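PDB 3GZA: putative alpha-L-fucosidase from Bacteroides thetaiotaomicron VPI-5482, which probably hydrolyses alpha-L-fucosidic linkages as a glycoside hydrolase of family 29. Local coordinates for residues Lys159-Thr171 with Ala190-Gln203. Sequence-based numbering, arbitrary orientation.
Sequences KRLCEKMVTELCT and ADGPDVEPIVNKYQ. With EDO (1,2-ethanediol), chain K.
K159 lies along the loop 190-192, and its NZ gives a 2.6 Å hydrogen bond to A190 O. The bend at chi3 (59°) carries CE past G192 O and brings the ammonium nearly in line with the A190 carbonyl. A methionine in its place would probably leave A190 O without this donor and the loop less firmly held to the helix. One turn on, E163 OE2 accepts D194 N at 2.8 Å, on the anti side of the carboxylate. P193 packs CB against C162 CB. In the middle, V166 spreads its two methyls: CG2 meets V195 CG1 at 3.8 Å, and CG1 faces I198 CG2. I198 also lies across T167, whose OG1 is turned back to E163 O. That oxygen takes T167 N and T167 OG1 from opposite faces. At the far end T171 CG2 sits over one face of the Y202 ring, 3.6 Å from its centroid, a CH-pi contact. K201 CG covers the opposite face. Q203 NE2 donates to C170 O at 2.9 Å, from above the carbonyl plane. Q203 is positioned by L176 N, bound to its OE1, and by G174 O. V166 and V195 both reach F181 on strand 178-181. The axes of helix segment 159-171 and helix 196-202 run nearly parallel (16°) and come within 9.7 Å, as neighbouring outer helices of the TIM-barrel domain.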
ATOM      1  N   LYS A 159     -13.012  -4.729  -4.075  1.00 24.14           N
ATOM      2  CA  LYS A 159     -13.815  -5.845  -3.616  1.00 23.76           C
ATOM      3  C   LYS A 159     -12.987  -7.157  -3.591  1.00 24.22           C
ATOM      4  O   LYS A 159     -13.071  -7.924  -2.637  1.00 24.37           O
ATOM      5  CB  LYS A 159     -15.057  -5.997  -4.500  1.00 25.08           C
ATOM      6  CG  LYS A 159     -16.109  -4.895  -4.215  1.00 26.60           C
ATOM      7  CD  LYS A 159     -17.158  -4.644  -5.280  1.00 29.01           C
ATOM      8  CE  LYS A 159     -17.987  -5.819  -5.598  1.00 30.69           C
ATOM      9  NZ  LYS A 159     -19.040  -5.379  -6.605  1.00 30.97           N
ATOM     10  N   ARG A 160     -12.231  -7.401  -4.647  1.00 22.92           N
ATOM     11  CA  ARG A 160     -11.384  -8.602  -4.677  1.00 23.66           C
ATOM     12  C   ARG A 160     -10.328  -8.537  -3.621  1.00 24.74           C
ATOM     13  O   ARG A 160      -9.991  -9.555  -3.032  1.00 25.19           O
ATOM     14  CB  ARG A 160     -10.758  -8.820  -6.068  1.00 23.79           C
ATOM     15  CG  ARG A 160     -11.765  -9.308  -7.134  1.00 24.28           C
ATOM     16  CD  ARG A 160     -11.061  -9.635  -8.423  1.00 24.39           C
ATOM     17  NE  ARG A 160     -10.517  -8.482  -9.101  1.00 25.27           N
ATOM     18  CZ  ARG A 160     -11.205  -7.717  -9.959  1.00 26.18           C
ATOM     19  NH1 ARG A 160     -12.484  -7.958 -10.270  1.00 30.90           N
ATOM     20  NH2 ARG A 160     -10.623  -6.686 -10.485  1.00 27.26           N
ATOM     21  N   LEU A 161      -9.749  -7.359  -3.386  1.00 24.66           N
ATOM     22  CA  LEU A 161      -8.700  -7.228  -2.361  1.00 24.19           C
ATOM     23  C   LEU A 161      -9.288  -7.635  -1.017  1.00 25.04           C
ATOM     24  O   LEU A 161      -8.684  -8.393  -0.227  1.00 24.46           O
ATOM     25  CB  LEU A 161      -8.201  -5.791  -2.292  1.00 25.25           C
ATOM     26  CG  LEU A 161      -7.232  -5.499  -1.136  1.00 24.92           C
ATOM     27  CD1 LEU A 161      -5.861  -6.244  -1.237  1.00 28.57           C
ATOM     28  CD2 LEU A 161      -7.014  -3.991  -0.943  1.00 27.17           C
ATOM     29  N   CYS A 162     -10.492  -7.132  -0.744  1.00 24.57           N
ATOM     30  CA  CYS A 162     -11.154  -7.439   0.525  1.00 25.07           C
ATOM     31  C   CYS A 162     -11.475  -8.909   0.639  1.00 24.90           C
ATOM     32  O   CYS A 162     -11.265  -9.535   1.701  1.00 24.85           O
ATOM     33  CB  CYS A 162     -12.417  -6.615   0.670  1.00 25.76           C
ATOM     34  SG  CYS A 162     -12.052  -4.838   0.897  1.00 27.32           S
ATOM     35  N   GLU A 163     -11.977  -9.493  -0.434  1.00 24.26           N
ATOM     36  CA  GLU A 163     -12.245 -10.948  -0.503  1.00 24.54           C
ATOM     37  C   GLU A 163     -10.951 -11.721  -0.184  1.00 25.62           C
ATOM     38  O   GLU A 163     -10.967 -12.701   0.589  1.00 25.13           O
ATOM     39  CB  GLU A 163     -12.801 -11.342  -1.866  1.00 26.65           C
ATOM     40  CG  GLU A 163     -14.221 -10.800  -2.087  1.00 24.28           C
ATOM     41  CD  GLU A 163     -14.681 -10.761  -3.505  1.00 29.56           C
ATOM     42  OE1 GLU A 163     -13.960 -11.254  -4.391  1.00 28.45           O
ATOM     43  OE2 GLU A 163     -15.774 -10.205  -3.751  1.00 27.75           O
ATOM     44  N   LYS A 164      -9.848 -11.282  -0.779  1.00 25.82           N
ATOM     45  CA  LYS A 164      -8.571 -11.962  -0.521  1.00 26.07           C
ATOM     46  C   LYS A 164      -8.086 -11.806   0.922  1.00 26.13           C
ATOM     47  O   LYS A 164      -7.578 -12.776   1.493  1.00 25.17           O
ATOM     48  CB  LYS A 164      -7.511 -11.519  -1.512  1.00 26.57           C
ATOM     49  CG  LYS A 164      -7.734 -12.067  -2.916  1.00 26.40           C
ATOM     50  CD  LYS A 164      -6.685 -11.530  -3.846  1.00 29.49           C
ATOM     51  CE  LYS A 164      -6.755 -12.096  -5.244  1.00 32.98           C
ATOM     52  NZ  LYS A 164      -5.649 -11.431  -6.060  1.00 32.38           N
HETATM   53  N   MSE A 165      -8.260 -10.642   1.512  1.00 24.39           N
HETATM   54  CA  MSE A 165      -7.893 -10.412   2.911  1.00 24.68           C
HETATM   55  C   MSE A 165      -8.726 -11.318   3.811  1.00 25.58           C
HETATM   56  O   MSE A 165      -8.203 -11.984   4.697  1.00 25.63           O
HETATM   57  CB  MSE A 165      -8.051  -8.956   3.328  1.00 25.55           C
HETATM   58  CG  MSE A 165      -7.012  -8.008   2.691  1.00 24.52           C
HETATM   59 SE   MSE A 165      -7.079  -6.241   3.450  0.75 26.51          SE
HETATM   60  CE  MSE A 165      -8.759  -5.634   2.867  1.00 25.18           C
ATOM     61  N   VAL A 166     -10.027 -11.363   3.539  1.00 25.44           N
ATOM     62  CA  VAL A 166     -10.939 -12.215   4.309  1.00 24.65           C
ATOM     63  C   VAL A 166     -10.524 -13.654   4.160  1.00 25.40           C
ATOM     64  O   VAL A 166     -10.537 -14.406   5.112  1.00 25.19           O
ATOM     65  CB  VAL A 166     -12.389 -11.949   3.916  1.00 25.18           C
ATOM     66  CG1 VAL A 166     -13.387 -12.952   4.549  1.00 26.22           C
ATOM     67  CG2 VAL A 166     -12.816 -10.517   4.292  1.00 24.57           C
ATOM     68  N   THR A 167     -10.128 -14.043   2.969  1.00 23.78           N
ATOM     69  CA  THR A 167      -9.724 -15.442   2.745  1.00 24.92           C
ATOM     70  C   THR A 167      -8.488 -15.763   3.594  1.00 25.47           C
ATOM     71  O   THR A 167      -8.419 -16.841   4.224  1.00 24.04           O
ATOM     72  CB  THR A 167      -9.455 -15.717   1.255  1.00 26.31           C
ATOM     73  OG1 THR A 167     -10.647 -15.456   0.506  1.00 24.87           O
ATOM     74  CG2 THR A 167      -9.071 -17.204   1.006  1.00 25.74           C
ATOM     75  N   GLU A 168      -7.515 -14.871   3.607  1.00 25.83           N
ATOM     76  CA  GLU A 168      -6.306 -15.121   4.431  1.00 24.48           C
ATOM     77  C   GLU A 168      -6.703 -15.321   5.878  1.00 24.85           C
ATOM     78  O   GLU A 168      -6.215 -16.248   6.565  1.00 25.43           O
ATOM     79  CB  GLU A 168      -5.307 -13.955   4.321  1.00 24.39           C
ATOM     80  CG  GLU A 168      -4.635 -13.838   2.984  1.00 24.62           C
ATOM     81  CD  GLU A 168      -3.642 -12.703   2.885  1.00 24.91           C
ATOM     82  OE1 GLU A 168      -3.770 -11.724   3.635  1.00 24.92           O
ATOM     83  OE2 GLU A 168      -2.744 -12.802   1.995  1.00 25.74           O
ATOM     84  N   LEU A 169      -7.503 -14.392   6.387  1.00 23.79           N
ATOM     85  CA  LEU A 169      -7.907 -14.411   7.796  1.00 25.27           C
ATOM     86  C   LEU A 169      -8.743 -15.608   8.172  1.00 25.85           C
ATOM     87  O   LEU A 169      -8.664 -16.093   9.313  1.00 24.85           O
ATOM     88  CB  LEU A 169      -8.545 -13.086   8.175  1.00 25.74           C
ATOM     89  CG  LEU A 169      -7.585 -11.883   8.122  1.00 25.32           C
ATOM     90  CD1 LEU A 169      -8.303 -10.515   8.023  1.00 25.81           C
ATOM     91  CD2 LEU A 169      -6.511 -11.884   9.279  1.00 26.05           C
ATOM     92  N   CYS A 170      -9.486 -16.139   7.200  1.00 24.95           N
ATOM     93  CA  CYS A 170     -10.361 -17.327   7.424  1.00 25.01           C
ATOM     94  C   CYS A 170      -9.688 -18.654   7.171  1.00 24.80           C
ATOM     95  O   CYS A 170     -10.299 -19.696   7.415  1.00 25.76           O
ATOM     96  CB  CYS A 170     -11.624 -17.247   6.563  1.00 25.15           C
ATOM     97  SG  CYS A 170     -12.810 -15.967   7.071  1.00 27.85           S
ATOM     98  N   THR A 171      -8.461 -18.644   6.640  1.00 24.70           N
ATOM     99  CA  THR A 171      -7.772 -19.902   6.319  1.00 24.12           C
ATOM    100  C   THR A 171      -6.470 -20.139   7.061  1.00 24.30           C
ATOM    101  O   THR A 171      -6.033 -21.287   7.121  1.00 25.13           O
ATOM    102  CB  THR A 171      -7.490 -20.039   4.803  1.00 24.76           C
ATOM    103  OG1 THR A 171      -6.681 -18.908   4.370  1.00 25.52           O
ATOM    104  CG2 THR A 171      -8.846 -20.070   4.029  1.00 24.27           C
ATOM    105  N   ALA A 190     -23.298  -4.773  -5.166  1.00 26.51           N
ATOM    106  CA  ALA A 190     -22.948  -3.362  -5.402  1.00 27.78           C
ATOM    107  C   ALA A 190     -21.563  -3.050  -4.895  1.00 27.25           C
ATOM    108  O   ALA A 190     -20.598  -3.629  -5.380  1.00 29.45           O
ATOM    109  CB  ALA A 190     -24.012  -2.442  -4.762  1.00 27.80           C
ATOM    110  N   ASP A 191     -21.400  -2.180  -3.896  1.00 26.29           N
ATOM    111  CA  ASP A 191     -20.054  -1.797  -3.499  1.00 25.55           C
ATOM    112  C   ASP A 191     -19.319  -2.801  -2.600  1.00 24.50           C
ATOM    113  O   ASP A 191     -18.089  -2.729  -2.389  1.00 26.41           O
ATOM    114  CB  ASP A 191     -20.085  -0.484  -2.742  1.00 25.87           C
ATOM    115  CG  ASP A 191     -20.426   0.705  -3.601  1.00 29.04           C
ATOM    116  OD1 ASP A 191     -20.165   0.681  -4.823  1.00 30.90           O
ATOM    117  OD2 ASP A 191     -20.958   1.678  -2.984  1.00 33.42           O
ATOM    118  N   GLY A 192     -20.088  -3.677  -1.953  1.00 24.48           N
ATOM    119  CA  GLY A 192     -19.501  -4.595  -0.972  1.00 25.09           C
ATOM    120  C   GLY A 192     -18.852  -5.843  -1.572  1.00 24.56           C
ATOM    121  O   GLY A 192     -19.236  -6.310  -2.640  1.00 26.29           O
ATOM    122  N   PRO A 193     -17.875  -6.405  -0.845  1.00 26.02           N
ATOM    123  CA  PRO A 193     -17.178  -7.605  -1.288  1.00 26.62           C
ATOM    124  C   PRO A 193     -18.030  -8.813  -1.065  1.00 26.42           C
ATOM    125  O   PRO A 193     -18.855  -8.814  -0.129  1.00 25.64           O
ATOM    126  CB  PRO A 193     -15.945  -7.621  -0.391  1.00 26.14           C
ATOM    127  CG  PRO A 193     -16.366  -7.011   0.830  1.00 26.76           C
ATOM    128  CD  PRO A 193     -17.303  -5.900   0.401  1.00 27.14           C
ATOM    129  N   ASP A 194     -17.826  -9.865  -1.863  1.00 25.63           N
ATOM    130  CA  ASP A 194     -18.663 -11.034  -1.779  1.00 25.60           C
ATOM    131  C   ASP A 194     -18.010 -12.005  -0.783  1.00 25.72           C
ATOM    132  O   ASP A 194     -17.384 -13.017  -1.143  1.00 25.92           O
ATOM    133  CB  ASP A 194     -18.838 -11.648  -3.141  1.00 26.31           C
ATOM    134  CG  ASP A 194     -20.013 -12.629  -3.207  1.00 26.16           C
ATOM    135  OD1 ASP A 194     -20.723 -12.821  -2.172  1.00 25.03           O
ATOM    136  OD2 ASP A 194     -20.191 -13.243  -4.274  1.00 29.18           O
ATOM    137  N   VAL A 195     -18.223 -11.678   0.498  1.00 26.03           N
ATOM    138  CA  VAL A 195     -17.549 -12.361   1.599  1.00 25.31           C
ATOM    139  C   VAL A 195     -18.304 -13.497   2.278  1.00 25.52           C
ATOM    140  O   VAL A 195     -17.687 -14.364   2.892  1.00 26.37           O
ATOM    141  CB  VAL A 195     -17.060 -11.342   2.680  1.00 25.47           C
ATOM    142  CG1 VAL A 195     -15.888 -10.487   2.104  1.00 26.39           C
ATOM    143  CG2 VAL A 195     -18.208 -10.420   3.174  1.00 26.10           C
ATOM    144  N   GLU A 196     -19.624 -13.522   2.174  1.00 24.91           N
ATOM    145  CA  GLU A 196     -20.376 -14.538   2.876  1.00 25.09           C
ATOM    146  C   GLU A 196     -19.990 -15.930   2.366  1.00 25.60           C
ATOM    147  O   GLU A 196     -19.805 -16.842   3.184  1.00 26.89           O
ATOM    148  CB  GLU A 196     -21.899 -14.304   2.807  1.00 25.94           C
ATOM    149  CG  GLU A 196     -22.614 -15.237   3.725  1.00 25.47           C
ATOM    150  CD  GLU A 196     -24.087 -15.408   3.422  1.00 28.05           C
ATOM    151  OE1 GLU A 196     -24.685 -14.615   2.634  1.00 30.71           O
ATOM    152  OE2 GLU A 196     -24.664 -16.376   3.989  1.00 27.15           O
ATOM    153  N   PRO A 197     -19.818 -16.111   1.045  1.00 24.83           N
ATOM    154  CA  PRO A 197     -19.421 -17.457   0.610  1.00 26.03           C
ATOM    155  C   PRO A 197     -18.069 -17.896   1.103  1.00 25.24           C
ATOM    156  O   PRO A 197     -17.838 -19.102   1.259  1.00 24.86           O
ATOM    157  CB  PRO A 197     -19.382 -17.340  -0.911  1.00 26.16           C
ATOM    158  CG  PRO A 197     -20.270 -16.209  -1.225  1.00 27.43           C
ATOM    159  CD  PRO A 197     -20.091 -15.242  -0.131  1.00 26.51           C
ATOM    160  N   ILE A 198     -17.177 -16.939   1.292  1.00 25.66           N
ATOM    161  CA  ILE A 198     -15.816 -17.235   1.801  1.00 24.77           C
ATOM    162  C   ILE A 198     -15.908 -17.710   3.254  1.00 24.83           C
ATOM    163  O   ILE A 198     -15.341 -18.741   3.622  1.00 25.16           O
ATOM    164  CB  ILE A 198     -14.898 -16.023   1.692  1.00 25.90           C
ATOM    165  CG1 ILE A 198     -14.703 -15.615   0.248  1.00 27.46           C
ATOM    166  CG2 ILE A 198     -13.506 -16.308   2.317  1.00 25.97           C
ATOM    167  CD1 ILE A 198     -14.043 -14.244   0.155  1.00 26.80           C
ATOM    168  N   VAL A 199     -16.678 -16.990   4.052  1.00 25.30           N
ATOM    169  CA  VAL A 199     -16.854 -17.349   5.461  1.00 25.85           C
ATOM    170  C   VAL A 199     -17.597 -18.693   5.522  1.00 26.20           C
ATOM    171  O   VAL A 199     -17.227 -19.612   6.282  1.00 26.38           O
ATOM    172  CB  VAL A 199     -17.544 -16.226   6.243  1.00 25.46           C
ATOM    173  CG1 VAL A 199     -17.819 -16.704   7.708  1.00 26.65           C
ATOM    174  CG2 VAL A 199     -16.721 -14.953   6.200  1.00 27.49           C
ATOM    175  N   ASN A 200     -18.583 -18.920   4.659  1.00 26.22           N
ATOM    176  CA  ASN A 200     -19.297 -20.187   4.722  1.00 26.82           C
ATOM    177  C   ASN A 200     -18.423 -21.375   4.373  1.00 26.48           C
ATOM    178  O   ASN A 200     -18.538 -22.437   4.956  1.00 26.87           O
ATOM    179  CB  ASN A 200     -20.490 -20.176   3.761  1.00 27.31           C
ATOM    180  CG  ASN A 200     -21.686 -19.433   4.318  1.00 32.97           C
ATOM    181  OD1 ASN A 200     -21.830 -19.292   5.556  1.00 37.27           O
ATOM    182  ND2 ASN A 200     -22.581 -18.995   3.416  1.00 35.47           N
ATOM    183  N   LYS A 201     -17.550 -21.195   3.395  1.00 26.22           N
ATOM    184  CA  LYS A 201     -16.697 -22.286   2.973  1.00 25.45           C
ATOM    185  C   LYS A 201     -15.624 -22.622   3.993  1.00 24.93           C
ATOM    186  O   LYS A 201     -15.426 -23.803   4.340  1.00 25.33           O
ATOM    187  CB  LYS A 201     -16.030 -21.930   1.657  1.00 25.99           C
ATOM    188  CG  LYS A 201     -15.091 -22.993   1.127  1.00 28.13           C
ATOM    189  CD  LYS A 201     -14.564 -22.658  -0.229  1.00 31.58           C
ATOM    190  CE  LYS A 201     -13.677 -23.788  -0.775  1.00 37.34           C
ATOM    191  NZ  LYS A 201     -13.160 -23.441  -2.129  1.00 42.08           N
ATOM    192  N   TYR A 202     -14.901 -21.610   4.424  1.00 25.50           N
ATOM    193  CA  TYR A 202     -13.736 -21.844   5.280  1.00 25.83           C
ATOM    194  C   TYR A 202     -14.007 -21.808   6.761  1.00 26.25           C
ATOM    195  O   TYR A 202     -13.240 -22.354   7.524  1.00 26.93           O
ATOM    196  CB  TYR A 202     -12.639 -20.862   4.919  1.00 25.73           C
ATOM    197  CG  TYR A 202     -12.172 -21.042   3.505  1.00 26.29           C
ATOM    198  CD1 TYR A 202     -11.512 -22.206   3.111  1.00 28.08           C
ATOM    199  CD2 TYR A 202     -12.400 -20.070   2.552  1.00 27.71           C
ATOM    200  CE1 TYR A 202     -11.093 -22.384   1.776  1.00 27.94           C
ATOM    201  CE2 TYR A 202     -11.988 -20.253   1.237  1.00 27.80           C
ATOM    202  CZ  TYR A 202     -11.342 -21.400   0.872  1.00 26.81           C
ATOM    203  OH  TYR A 202     -10.927 -21.522  -0.415  1.00 30.71           O
ATOM    204  N   GLN A 203     -15.111 -21.171   7.146  1.00 26.25           N
ATOM    205  CA  GLN A 203     -15.466 -20.967   8.533  1.00 25.75           C
ATOM    206  C   GLN A 203     -16.956 -21.249   8.759  1.00 25.27           C
ATOM    207  O   GLN A 203     -17.682 -20.362   9.253  1.00 25.13           O
ATOM    208  CB  GLN A 203     -15.121 -19.533   8.913  1.00 25.62           C
ATOM    209  CG  GLN A 203     -13.634 -19.205   8.976  1.00 25.06           C
ATOM    210  CD  GLN A 203     -12.920 -19.819  10.129  1.00 26.35           C
ATOM    211  OE1 GLN A 203     -13.508 -20.070  11.183  1.00 26.45           O
ATOM    212  NE2 GLN A 203     -11.625 -20.031   9.967  1.00 24.73           N
TER
HETATM  213  C1  EDO K 466      -7.311  -7.749  -5.856  1.00 17.65           C
HETATM  214  O1  EDO K 466      -7.177  -9.047  -6.559  1.00 23.85           O
HETATM  215  C2  EDO K 466      -6.086  -7.736  -4.891  1.00 22.69           C
HETATM  216  O2  EDO K 466      -4.930  -7.232  -5.496  1.00 25.01           O
HETATM  217  O   HOH W   1     -10.333 -22.978   7.322  1.00 36.82           O